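Long-range contacts in papain-like protease (Human betacoronavirus 2c EMC/2012, PDB 4PT5), which probably acts as a viral cysteine protease of the papain-like (clan CA) type, cleaving peptide bonds in its substrates: residues S87-V92 with F150-M155; L115-M120 with D166-L171; K207-V212 with T242-L247; V257-A262 with K301-K306. All blocks are in the same frame, centred on the assembly; numbering follows the deposited sequence.

Overall arrangement
Interactions 1 and 2 are both buried, apolar helix packings in the helical region, and they touch: Ile-154 and Met-155 on helix 148-157 pack on Leu-115, Ile-119 and Leu-171 of interaction 2. Interaction 3, also largely buried, joins a parallel strand pair through backbone bonds and CH-pi and sulfur-aromatic contacts between cysteines and a tryptophan, its centre about 18 Å from that of interaction 2. Interaction 4 lies at the surface, where antiparallel strands are tied by main-chain and hydroxyl bonds. Interactions 3 and 4 belong to one mixed sheet, in which strand 304-315 pairs with both 245-250 and 253-258. Apolar contacts in the helical core thus give way to hydrogen bonding at the sheet's exposed end.

Interaction 1 (S87-V92 with F150-M155); sequences SLKAAV and FIALIM
Ala-152 sits at the middle of the contact between helices 81-91 and 148-157, its CB facing the side chains of Leu-88, Lys-89 and Val-92. The two short axes come within 8.7 Å at 135° between their directions, and the small methyl meets the root of the Lys-89 chain, CG to Ala-152 CB 3.8 Å, while the rest of the lysine leads away. Leu-88 reaches further along the partner helix: its CD1 lies 3.7 Å from Met-155 CB, and the other branch, CD2, is 3.8 Å from Met-155 CE. The methionine is extended to its sulfur and then bends at chi3 (75°), which turns CE onto that second branch. Val-92, where the backbone leaves helical angles, divides its methyls: CG1 lies 3.9 Å from Met-155 SD as the two side chains pass in opposite directions, and CG2 lies loosely against Ala-152 CB and Ile-151 CG2 (4.3 and 4.4 Å). Beyond them, Phe-162 covers Val-92 and Leu-115 lies against Met-155. No hydrogen bond crosses between the segments, so these two helices of the helical region are joined by apolar and van der Waals packing, with the lysine's charged end kept clear of it.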
loop_
_atom_site.group_PDB
_atom_site.type_symbol
_atom_site.label_atom_id
_atom_site.label_comp_id
_atom_site.label_asym_id
_atom_site.label_seq_id
_atom_site.Cartn_x
_atom_site.Cartn_y
_atom_site.Cartn_z
ATOM N N SER A 87 3.926 -4.258 15.465
ATOM C CA SER A 87 4.013 -2.934 16.085
ATOM C C SER A 87 2.645 -2.271 16.195
ATOM O O SER A 87 2.374 -1.563 17.168
ATOM C CB SER A 87 4.965 -2.025 15.304
ATOM O OG SER A 87 6.313 -2.427 15.473
ATOM N N LEU A 88 1.792 -2.508 15.197
ATOM C CA LEU A 88 0.447 -1.931 15.164
ATOM C C LEU A 88 -0.498 -2.602 16.158
ATOM O O LEU A 88 -1.321 -1.925 16.779
ATOM C CB LEU A 88 -0.142 -1.970 13.750
ATOM C CG LEU A 88 0.390 -0.972 12.715
ATOM C CD1 LEU A 88 -0.061 -1.365 11.318
ATOM C CD2 LEU A 88 -0.025 0.459 13.031
ATOM N N LYS A 89 -0.376 -3.923 16.308
ATOM C CA LYS A 89 -1.154 -4.681 17.296
ATOM C C LYS A 89 -0.964 -4.132 18.707
ATOM O O LYS A 89 -1.926 -4.000 19.467
ATOM C CB LYS A 89 -0.763 -6.158 17.279
ATOM C CG LYS A 89 -1.478 -7.004 16.235
ATOM C CD LYS A 89 -0.975 -8.441 16.260
ATOM C CE LYS A 89 -1.446 -9.200 17.492
ATOM N NZ LYS A 89 -0.795 -10.537 17.596
ATOM N N ALA A 90 0.286 -3.820 19.044
ATOM C CA ALA A 90 0.637 -3.276 20.349
ATOM C C ALA A 90 0.172 -1.833 20.500
ATOM O O ALA A 90 -0.173 -1.400 21.600
ATOM C CB ALA A 90 2.139 -3.374 20.570
ATOM N N ALA A 91 0.164 -1.101 19.389
ATOM C CA ALA A 91 -0.195 0.315 19.390
ATOM C C ALA A 91 -1.703 0.553 19.513
ATOM O O ALA A 91 -2.132 1.476 20.210
ATOM C CB ALA A 91 0.357 0.999 18.148
ATOM N N VAL A 92 -2.498 -0.283 18.842
ATOM C CA VAL A 92 -3.960 -0.126 18.823
ATOM C C VAL A 92 -4.661 -0.928 19.926
ATOM O O VAL A 92 -5.887 -1.076 19.919
ATOM C CB VAL A 92 -4.575 -0.456 17.431
ATOM C CG1 VAL A 92 -3.920 0.375 16.336
ATOM C CG2 VAL A 92 -4.487 -1.945 17.111
ATOM N N PHE A 150 -8.036 -7.288 13.432
ATOM C CA PHE A 150 -8.602 -6.788 12.182
ATOM C C PHE A 150 -8.149 -5.358 11.884
ATOM O O PHE A 150 -7.699 -5.066 10.775
ATOM C CB PHE A 150 -10.129 -6.879 12.224
ATOM C CG PHE A 150 -10.787 -6.799 10.874
ATOM C CD1 PHE A 150 -10.447 -7.690 9.859
ATOM C CD2 PHE A 150 -11.770 -5.848 10.624
ATOM C CE1 PHE A 150 -11.061 -7.618 8.618
ATOM C CE2 PHE A 150 -12.390 -5.777 9.387
ATOM C CZ PHE A 150 -12.032 -6.659 8.381
ATOM N N ILE A 151 -8.256 -4.482 12.882
ATOM C CA ILE A 151 -7.811 -3.091 12.761
ATOM C C ILE A 151 -6.330 -3.022 12.384
ATOM O O ILE A 151 -5.959 -2.328 11.434
ATOM C CB ILE A 151 -8.077 -2.289 14.058
ATOM C CG1 ILE A 151 -9.585 -2.153 14.302
ATOM C CG2 ILE A 151 -7.426 -0.915 13.989
ATOM C CD1 ILE A 151 -9.965 -1.843 15.737
ATOM N N ALA A 152 -5.497 -3.761 13.118
ATOM C CA ALA A 152 -4.056 -3.787 12.875
ATOM C C ALA A 152 -3.709 -4.314 11.483
ATOM O O ALA A 152 -2.791 -3.806 10.844
ATOM C CB ALA A 152 -3.348 -4.601 13.948
ATOM N N LEU A 153 -4.447 -5.321 11.018
ATOM C CA LEU A 153 -4.234 -5.891 9.683
ATOM C C LEU A 153 -4.622 -4.914 8.577
ATOM O O LEU A 153 -3.878 -4.739 7.609
ATOM C CB LEU A 153 -5.000 -7.207 9.515
ATOM C CG LEU A 153 -4.336 -8.464 10.078
ATOM C CD1 LEU A 153 -5.348 -9.584 10.224
ATOM C CD2 LEU A 153 -3.158 -8.916 9.225
ATOM N N ILE A 154 -5.784 -4.282 8.734
ATOM C CA ILE A 154 -6.266 -3.269 7.798
ATOM C C ILE A 154 -5.262 -2.118 7.671
ATOM O O ILE A 154 -4.977 -1.649 6.567
ATOM C CB ILE A 154 -7.655 -2.737 8.218
ATOM C CG1 ILE A 154 -8.724 -3.814 8.025
ATOM C CG2 ILE A 154 -8.029 -1.496 7.419
ATOM C CD1 ILE A 154 -10.107 -3.382 8.462
ATOM N N MET A 155 -4.724 -1.679 8.804
ATOM C CA MET A 155 -3.695 -0.647 8.823
ATOM C C MET A 155 -2.393 -1.128 8.180
ATOM O O MET A 155 -1.726 -0.367 7.478
ATOM C CB MET A 155 -3.446 -0.165 10.252
ATOM C CG MET A 155 -4.601 0.628 10.836
ATOM S SD MET A 155 -4.313 1.180 12.526
ATOM C CE MET A 155 -3.163 2.527 12.257
#

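Interaction 2 (L115-M120 with D166-L171); sequences LNAVIM and DDASRL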
loop_
_atom_site.group_PDB
_atom_site.type_symbol
_atom_site.label_atom_id
_atom_site.label_comp_id
_atom_site.label_asym_id
_atom_site.label_seq_id
_atom_site.Cartn_x
_atom_site.Cartn_y
_atom_site.Cartn_z
ATOM N N LEU A 115 -10.952 4.831 10.031
ATOM C CA LEU A 115 -11.132 3.413 10.336
ATOM C C LEU A 115 -12.553 3.129 10.818
ATOM O O LEU A 115 -13.153 2.128 10.426
ATOM C CB LEU A 115 -10.102 2.944 11.367
ATOM C CG LEU A 115 -8.674 2.733 10.857
ATOM C CD1 LEU A 115 -7.659 2.995 11.959
ATOM C CD2 LEU A 115 -8.499 1.342 10.264
ATOM N N ASN A 116 -13.088 4.019 11.653
ATOM C CA ASN A 116 -14.478 3.930 12.104
ATOM C C ASN A 116 -15.461 3.832 10.936
ATOM O O ASN A 116 -16.395 3.031 10.970
ATOM C CB ASN A 116 -14.843 5.125 12.986
ATOM C CG ASN A 116 -16.259 5.042 13.527
ATOM O OD1 ASN A 116 -16.579 4.166 14.333
ATOM N ND2 ASN A 116 -17.117 5.957 13.086
ATOM N N ALA A 117 -15.241 4.652 9.912
ATOM C CA ALA A 117 -16.055 4.623 8.707
ATOM C C ALA A 117 -15.859 3.318 7.928
ATOM O O ALA A 117 -16.827 2.726 7.453
ATOM C CB ALA A 117 -15.745 5.826 7.832
ATOM N N VAL A 118 -14.607 2.876 7.816
ATOM C CA VAL A 118 -14.264 1.642 7.110
ATOM C C VAL A 118 -14.911 0.425 7.775
ATOM O O VAL A 118 -15.568 -0.378 7.105
ATOM C CB VAL A 118 -12.729 1.455 7.011
ATOM C CG1 VAL A 118 -12.364 0.031 6.604
ATOM C CG2 VAL A 118 -12.136 2.456 6.029
ATOM N N ILE A 119 -14.733 0.314 9.092
ATOM C CA ILE A 119 -15.258 -0.809 9.874
ATOM C C ILE A 119 -16.790 -0.864 9.836
ATOM O O ILE A 119 -17.365 -1.907 9.513
ATOM C CB ILE A 119 -14.700 -0.806 11.326
ATOM C CG1 ILE A 119 -13.417 -1.641 11.414
ATOM C CG2 ILE A 119 -15.704 -1.367 12.327
ATOM C CD1 ILE A 119 -12.163 -0.953 10.917
ATOM N N MET A 120 -17.437 0.265 10.130
ATOM C CA MET A 120 -18.899 0.338 10.179
ATOM C C MET A 120 -19.562 0.055 8.832
ATOM O O MET A 120 -20.683 -0.450 8.781
ATOM C CB MET A 120 -19.357 1.695 10.720
ATOM C CG MET A 120 -19.023 1.925 12.187
ATOM S SD MET A 120 -19.892 3.334 12.903
ATOM C CE MET A 120 -21.530 2.642 13.110
ATOM N N ASP A 166 -6.126 9.556 7.266
ATOM C CA ASP A 166 -6.088 8.822 6.002
ATOM C C ASP A 166 -7.440 8.869 5.283
ATOM O O ASP A 166 -8.385 9.497 5.764
ATOM C CB ASP A 166 -5.653 7.372 6.253
ATOM C CG ASP A 166 -4.806 6.803 5.127
ATOM O OD1 ASP A 166 -5.135 7.027 3.942
ATOM O OD2 ASP A 166 -3.811 6.114 5.434
ATOM N N ASP A 167 -7.522 8.210 4.131
ATOM C CA ASP A 167 -8.730 8.213 3.314
ATOM C C ASP A 167 -9.538 6.936 3.530
ATOM O O ASP A 167 -9.014 5.829 3.392
ATOM C CB ASP A 167 -8.366 8.375 1.837
ATOM C CG ASP A 167 -9.528 8.860 0.995
ATOM O OD1 ASP A 167 -10.635 8.284 1.095
ATOM O OD2 ASP A 167 -9.328 9.821 0.222
ATOM N N ALA A 168 -10.816 7.107 3.866
ATOM C CA ALA A 168 -11.711 5.988 4.161
ATOM C C ALA A 168 -12.074 5.185 2.913
ATOM O O ALA A 168 -12.067 3.954 2.945
ATOM C CB ALA A 168 -12.968 6.480 4.862
ATOM N N SER A 169 -12.392 5.885 1.824
ATOM C CA SER A 169 -12.701 5.247 0.543
ATOM C C SER A 169 -11.495 4.466 0.038
ATOM O O SER A 169 -11.630 3.335 -0.429
ATOM C CB SER A 169 -13.116 6.288 -0.498
ATOM O OG SER A 169 -14.262 7.003 -0.079
ATOM N N ARG A 170 -10.322 5.087 0.152
ATOM C CA ARG A 170 -9.050 4.476 -0.209
ATOM C C ARG A 170 -8.889 3.145 0.502
ATOM O O ARG A 170 -8.615 2.115 -0.126
ATOM C CB ARG A 170 -7.907 5.397 0.208
ATOM C CG ARG A 170 -6.681 5.337 -0.682
ATOM C CD ARG A 170 -5.409 5.565 0.118
ATOM N NE ARG A 170 -4.782 4.296 0.466
ATOM C CZ ARG A 170 -4.490 3.899 1.700
ATOM N NH1 ARG A 170 -4.748 4.676 2.743
ATOM N NH2 ARG A 170 -3.921 2.717 1.885
ATOM N N LEU A 171 -9.079 3.178 1.818
ATOM C CA LEU A 171 -8.901 2.003 2.658
ATOM C C LEU A 171 -9.991 0.952 2.438
ATOM O O LEU A 171 -9.710 -0.245 2.449
ATOM C CB LEU A 171 -8.825 2.415 4.128
ATOM C CG LEU A 171 -8.218 1.408 5.104
ATOM C CD1 LEU A 171 -6.792 1.040 4.720
ATOM C CD2 LEU A 171 -8.266 1.974 6.515
#
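Asp-166 OD1 takes two bonds just ahead of the helix whose Ala-168 and Leu-171 pack on Ala-117, Val-118 and Leu-115. The amide of Asp-167 donates to it at 2.7 Å (N to OD1), through the lone pair facing away from the other carboxylate oxygen. Arg-170 NH1 forms a salt bridge with the same Asp-166 OD1, also 2.7 Å, although its hydrogen bond is bent and weak; the carboxylate lies at the edge of the guanidinium, in its plane. Arg-170 NH2 has a further partner in Gly-158 O, so the arginine ties the start of helix 168-176 to the chain just past helix 148-157. Asp-167 follows as N-cap, its OD1 accepting weak bonds from the amides of Ser-169 and Arg-170.

The helix so capped lies against helix 115-122, which probably corresponds to the central helix that follows the nucleophilic cysteine in papain-like proteases. Val-118 carries much of the packing. Its CG2, set beside the backbone N, lies against Ala-168 and Leu-171, one turn apart on the partner, 3.8 Å from Leu-171 CB and close to the carbonyl oxygen of Ala-168; the valine and leucine side chains cross at about a right angle. In Leu-171, chi1 of -162° swings CG away from its own nitrogen, and chi2 of 59° then turns CD2 to 3.8 Å from Leu-115 CD2. One turn earlier on helix 168-176, Ala-168 CB meets Ala-117 CB at 4.1 Å. Ile-154 of helix 148-157 covers both Leu-115 and Leu-171, while Tyr-281 packs on Ala-168.

Interaction 3 (K207-V212 with T242-L247); sequences KACCYV and TTPWLL
Cys-209, which the contact buries more than any other residue, meets Trp-245 with its side chain and Leu-247 with its carbonyl. Its CB lies over the face of the indole's six-membered ring, 3.8 Å from the centroid in a CH-pi contact. With chi1 at -52° the sulfur sits beside the backbone N, almost on the ring normal but more distant, and SG also comes 3.7 Å from Pro-244 CD. Cys-210 approaches the same ring differently, its SG at the edge and 4.2 Å from Trp-245 CZ3. The indole nitrogen is held from elsewhere, by Lys-126 O.

Leu-247 N donates to Cys-209 O at 2.7 Å, nearly straight at 166°, and its O accepts from Tyr-211 N at 3.0 Å. These bonds flank Cys-210 and make a parallel bridge between strands 210-212 and 245-250, placing Cys-210 and Leu-247 on one face, where Leu-176 of helix 168-176 packs on both. Strand 210-212 is thereby added to the mixed sheet directly after the short, weakly bonded helical turn 206-209. The chemistry is divided: directional backbone bonds set the strand register, whereas the weaker CH-pi and sulfur-aromatic contacts pack one face and an edge of the indole.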
loop_
_atom_site.group_PDB
_atom_site.type_symbol
_atom_site.label_atom_id
_atom_site.label_comp_id
_atom_site.label_asym_id
_atom_site.label_seq_id
_atom_site.Cartn_x
_atom_site.Cartn_y
_atom_site.Cartn_z
ATOM N N LYS A 207 -16.719 -6.918 -8.035
ATOM C CA LYS A 207 -16.563 -5.959 -9.127
ATOM C C LYS A 207 -17.917 -5.379 -9.521
ATOM O O LYS A 207 -18.020 -4.203 -9.873
ATOM C CB LYS A 207 -15.907 -6.626 -10.344
ATOM C CG LYS A 207 -14.630 -7.404 -10.049
ATOM C CD LYS A 207 -13.411 -6.501 -9.931
ATOM C CE LYS A 207 -12.147 -7.320 -9.714
ATOM N NZ LYS A 207 -10.925 -6.471 -9.666
ATOM N N ALA A 208 -18.949 -6.218 -9.450
ATOM C CA ALA A 208 -20.315 -5.822 -9.781
ATOM C C ALA A 208 -20.972 -5.002 -8.669
ATOM O O ALA A 208 -21.883 -4.210 -8.925
ATOM C CB ALA A 208 -21.152 -7.054 -10.098
ATOM N N CYS A 209 -20.500 -5.194 -7.440
ATOM C CA CYS A 209 -21.124 -4.593 -6.262
ATOM C C CYS A 209 -20.509 -3.252 -5.871
ATOM O O CYS A 209 -21.040 -2.550 -5.008
ATOM C CB CYS A 209 -21.070 -5.566 -5.084
ATOM S SG CYS A 209 -21.713 -7.211 -5.465
ATOM N N CYS A 210 -19.392 -2.906 -6.508
ATOM C CA CYS A 210 -18.707 -1.641 -6.251
ATOM C C CYS A 210 -18.584 -0.806 -7.518
ATOM O O CYS A 210 -18.375 -1.347 -8.611
ATOM C CB CYS A 210 -17.319 -1.886 -5.656
ATOM S SG CYS A 210 -17.321 -2.759 -4.074
ATOM N N TYR A 211 -18.722 0.510 -7.363
ATOM C CA TYR A 211 -18.532 1.454 -8.461
ATOM C C TYR A 211 -18.063 2.810 -7.949
ATOM O O TYR A 211 -18.598 3.339 -6.972
ATOM C CB TYR A 211 -19.816 1.622 -9.281
ATOM C CG TYR A 211 -19.618 2.373 -10.584
ATOM C CD1 TYR A 211 -19.646 3.768 -10.622
ATOM C CD2 TYR A 211 -19.403 1.687 -11.782
ATOM C CE1 TYR A 211 -19.461 4.457 -11.809
ATOM C CE2 TYR A 211 -19.219 2.369 -12.976
ATOM C CZ TYR A 211 -19.251 3.752 -12.984
ATOM O OH TYR A 211 -19.068 4.436 -14.165
ATOM N N VAL A 212 -17.063 3.365 -8.625
ATOM C CA VAL A 212 -16.534 4.683 -8.298
ATOM C C VAL A 212 -16.777 5.634 -9.469
ATOM O O VAL A 212 -16.412 5.335 -10.610
ATOM C CB VAL A 212 -15.031 4.617 -7.952
ATOM C CG1 VAL A 212 -14.532 5.965 -7.451
ATOM C CG2 VAL A 212 -14.780 3.545 -6.904
ATOM N N THR A 242 -27.464 -7.346 -11.246
ATOM C CA THR A 242 -27.931 -8.228 -10.180
ATOM C C THR A 242 -26.849 -8.360 -9.107
ATOM O O THR A 242 -25.782 -8.921 -9.359
ATOM C CB THR A 242 -28.326 -9.618 -10.727
ATOM O OG1 THR A 242 -29.113 -9.464 -11.915
ATOM C CG2 THR A 242 -29.128 -10.403 -9.690
ATOM N N THR A 243 -27.128 -7.827 -7.917
ATOM C CA THR A 243 -26.175 -7.839 -6.797
ATOM C C THR A 243 -26.868 -8.171 -5.466
ATOM O O THR A 243 -28.092 -8.082 -5.374
ATOM C CB THR A 243 -25.445 -6.480 -6.648
ATOM O OG1 THR A 243 -26.391 -5.443 -6.357
ATOM C CG2 THR A 243 -24.662 -6.121 -7.906
ATOM N N PRO A 244 -26.091 -8.582 -4.440
ATOM C CA PRO A 244 -26.641 -8.677 -3.082
ATOM C C PRO A 244 -26.710 -7.315 -2.384
ATOM O O PRO A 244 -27.508 -7.130 -1.462
ATOM C CB PRO A 244 -25.646 -9.593 -2.364
ATOM C CG PRO A 244 -24.364 -9.411 -3.099
ATOM C CD PRO A 244 -24.752 -9.195 -4.533
ATOM N N TRP A 245 -25.869 -6.384 -2.831
ATOM C CA TRP A 245 -25.820 -5.006 -2.331
ATOM C C TRP A 245 -25.004 -4.178 -3.280
ATOM O O TRP A 245 -24.292 -4.725 -4.126
ATOM C CB TRP A 245 -25.223 -4.948 -0.924
ATOM C CG TRP A 245 -23.951 -5.747 -0.766
ATOM C CD1 TRP A 245 -23.818 -7.042 -0.271
ATOM C CD2 TRP A 245 -22.580 -5.328 -1.106
ATOM N NE1 TRP A 245 -22.504 -7.439 -0.277
ATOM C CE2 TRP A 245 -21.710 -6.460 -0.765
ATOM C CE3 TRP A 245 -22.008 -4.173 -1.633
ATOM C CZ2 TRP A 245 -20.337 -6.415 -0.956
ATOM C CZ3 TRP A 245 -20.622 -4.140 -1.818
ATOM C CH2 TRP A 245 -19.809 -5.234 -1.489
ATOM N N LEU A 246 -25.086 -2.855 -3.154
ATOM C CA LEU A 246 -24.338 -1.965 -4.037
ATOM C C LEU A 246 -23.657 -0.825 -3.292
ATOM O O LEU A 246 -24.316 0.001 -2.661
ATOM C CB LEU A 246 -25.248 -1.405 -5.139
ATOM C CG LEU A 246 -24.678 -0.362 -6.111
ATOM C CD1 LEU A 246 -23.643 -0.964 -7.055
ATOM C CD2 LEU A 246 -25.802 0.293 -6.897
ATOM N N LEU A 247 -22.331 -0.786 -3.386
ATOM C CA LEU A 247 -21.545 0.304 -2.826
ATOM C C LEU A 247 -21.109 1.250 -3.939
ATOM O O LEU A 247 -20.490 0.823 -4.919
ATOM C CB LEU A 247 -20.327 -0.240 -2.069
ATOM C CG LEU A 247 -19.433 0.744 -1.304
ATOM C CD1 LEU A 247 -20.133 1.305 -0.074
ATOM C CD2 LEU A 247 -18.125 0.071 -0.916
#

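Interaction 4 (V257-A262 with K301-K306); sequences VTTSTA and KTSDWK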
loop_
_atom_site.group_PDB
_atom_site.type_symbol
_atom_site.label_atom_id
_atom_site.label_comp_id
_atom_site.label_asym_id
_atom_site.label_seq_id
_atom_site.Cartn_x
_atom_site.Cartn_y
_atom_site.Cartn_z
ATOM N N VAL A 257 -29.382 15.344 2.086
ATOM C CA VAL A 257 -29.923 14.014 2.352
ATOM C C VAL A 257 -31.179 14.136 3.209
ATOM O O VAL A 257 -31.138 14.701 4.304
ATOM C CB VAL A 257 -28.883 13.099 3.038
ATOM C CG1 VAL A 257 -29.436 11.690 3.213
ATOM C CG2 VAL A 257 -27.592 13.055 2.234
ATOM N N THR A 258 -32.292 13.612 2.699
ATOM C CA THR A 258 -33.578 13.695 3.398
ATOM C C THR A 258 -34.270 12.336 3.533
ATOM O O THR A 258 -34.238 11.517 2.615
ATOM C CB THR A 258 -34.529 14.733 2.748
ATOM O OG1 THR A 258 -35.741 14.825 3.509
ATOM C CG2 THR A 258 -34.864 14.373 1.296
ATOM N N THR A 259 -34.890 12.112 4.688
ATOM C CA THR A 259 -35.632 10.879 4.953
ATOM C C THR A 259 -37.072 10.962 4.450
ATOM O O THR A 259 -37.746 9.939 4.306
ATOM C CB THR A 259 -35.652 10.540 6.456
ATOM O OG1 THR A 259 -36.089 11.684 7.202
ATOM C CG2 THR A 259 -34.270 10.122 6.935
ATOM N N SER A 260 -37.530 12.186 4.189
ATOM C CA SER A 260 -38.886 12.448 3.702
ATOM C C SER A 260 -39.149 11.838 2.324
ATOM O O SER A 260 -40.285 11.485 1.997
ATOM C CB SER A 260 -39.143 13.952 3.654
ATOM O OG SER A 260 -38.227 14.596 2.781
ATOM N N THR A 261 -38.095 11.732 1.520
ATOM C CA THR A 261 -38.187 11.124 0.198
ATOM C C THR A 261 -38.104 9.599 0.282
ATOM O O THR A 261 -38.343 8.907 -0.710
ATOM C CB THR A 261 -37.091 11.663 -0.751
ATOM O OG1 THR A 261 -37.416 11.325 -2.103
ATOM C CG2 THR A 261 -35.712 11.091 -0.402
ATOM N N ALA A 262 -37.783 9.098 1.477
ATOM C CA ALA A 262 -37.476 7.681 1.725
ATOM C C ALA A 262 -36.438 7.139 0.734
ATOM O O ALA A 262 -36.794 6.474 -0.247
ATOM C CB ALA A 262 -38.742 6.829 1.729
ATOM N N LYS A 301 -28.954 12.452 15.631
ATOM C CA LYS A 301 -30.123 12.221 14.778
ATOM C C LYS A 301 -30.675 13.498 14.146
ATOM O O LYS A 301 -30.907 14.494 14.835
ATOM C CB LYS A 301 -31.226 11.510 15.567
ATOM C CG LYS A 301 -31.085 9.996 15.610
ATOM C CD LYS A 301 -31.575 9.416 16.927
ATOM C CE LYS A 301 -30.519 9.550 18.016
ATOM N NZ LYS A 301 -30.969 8.967 19.309
ATOM N N THR A 302 -30.866 13.454 12.829
ATOM C CA THR A 302 -31.526 14.521 12.074
ATOM C C THR A 302 -32.366 13.918 10.952
ATOM O O THR A 302 -32.105 12.800 10.500
ATOM C CB THR A 302 -30.525 15.516 11.444
ATOM O OG1 THR A 302 -29.419 14.799 10.881
ATOM C CG2 THR A 302 -30.017 16.523 12.474
ATOM N N SER A 303 -33.374 14.666 10.511
ATOM C CA SER A 303 -34.230 14.247 9.405
ATOM C C SER A 303 -33.646 14.694 8.067
ATOM O O SER A 303 -33.800 14.008 7.051
ATOM C CB SER A 303 -35.642 14.809 9.586
ATOM O OG SER A 303 -36.483 14.432 8.509
ATOM N N ASP A 304 -32.984 15.850 8.081
ATOM C CA ASP A 304 -32.344 16.423 6.898
ATOM C C ASP A 304 -30.891 16.752 7.208
ATOM O O ASP A 304 -30.556 17.071 8.351
ATOM C CB ASP A 304 -33.073 17.692 6.453
ATOM C CG ASP A 304 -34.542 17.449 6.158
ATOM O OD1 ASP A 304 -34.847 16.778 5.150
ATOM O OD2 ASP A 304 -35.391 17.940 6.933
ATOM N N TRP A 305 -30.036 16.680 6.189
ATOM C CA TRP A 305 -28.602 16.925 6.361
ATOM C C TRP A 305 -27.905 17.255 5.068
ATOM O O TRP A 305 -27.882 16.446 4.136
ATOM C CB TRP A 305 -27.944 15.726 7.043
ATOM C CG TRP A 305 -26.532 15.955 7.533
ATOM C CD1 TRP A 305 -25.939 17.160 7.907
ATOM C CD2 TRP A 305 -25.495 14.936 7.756
ATOM N NE1 TRP A 305 -24.642 16.963 8.313
ATOM C CE2 TRP A 305 -24.313 15.654 8.251
ATOM C CE3 TRP A 305 -25.427 13.554 7.595
ATOM C CZ2 TRP A 305 -23.130 14.998 8.559
ATOM C CZ3 TRP A 305 -24.229 12.904 7.914
ATOM C CH2 TRP A 305 -23.109 13.609 8.384
ATOM N N LYS A 306 -27.342 18.461 5.007
ATOM C CA LYS A 306 -26.514 18.894 3.883
ATOM C C LYS A 306 -25.053 18.584 4.199
ATOM O O LYS A 306 -24.439 19.233 5.050
ATOM C CB LYS A 306 -26.702 20.391 3.617
ATOM C CG LYS A 306 -25.946 20.918 2.402
ATOM C CD LYS A 306 -25.567 22.385 2.561
ATOM C CE LYS A 306 -24.360 22.559 3.474
ATOM N NZ LYS A 306 -24.020 23.990 3.707
#
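Thr-258 and Asp-304 lie side by side and point the same way from neighbouring strands, so that the hydroxyl of one meets the carboxylate of the other. Thr-258 OG1 donates to Asp-304 OD1 at 2.7 Å, approaching nearly along the C-O axis of the acceptor. The threonine hydroxyl is brought there by a first torsion of -177°, which sets OG1 opposite the backbone nitrogen. The same oxygen accepts from Ser-260 OG at 2.6 Å and from Ser-260 N, the latter bond closing an ST turn.

One residue on, Thr-259 and Ser-303 face each other with their hydroxyls, Ser-303 OG donating to Thr-259 OG1 at 3.1 Å, which is also bonded to Gly-289 O. The backbones of the same two residues are joined as well, Thr-259 N donating to Ser-303 O at 3.2 Å.

Val-257 and Trp-305 take the other face of the sheet, but the indole leads away from the valine, toward Phe-268, Val-270 and a cation-pi contact with Lys-293. The backbone links them: Val-257 N to Trp-305 O is 2.8 Å and almost straight (173°), with the donor tilted from the carbonyl plane, and Trp-305 N returns to Val-257 O at 2.9 Å, in the plane of the Val-257 carbonyl.

Val-257 with Trp-305 as the hydrogen-bonded pair and Thr-258 with Asp-304 as the non-hydrogen-bonded one are the mark of an antiparallel ladder, here the end of strand 253-258 against the start of strand 304-315, where the chain leaves the sheet through the ST turn and a type I turn from Thr-259 to Ala-262.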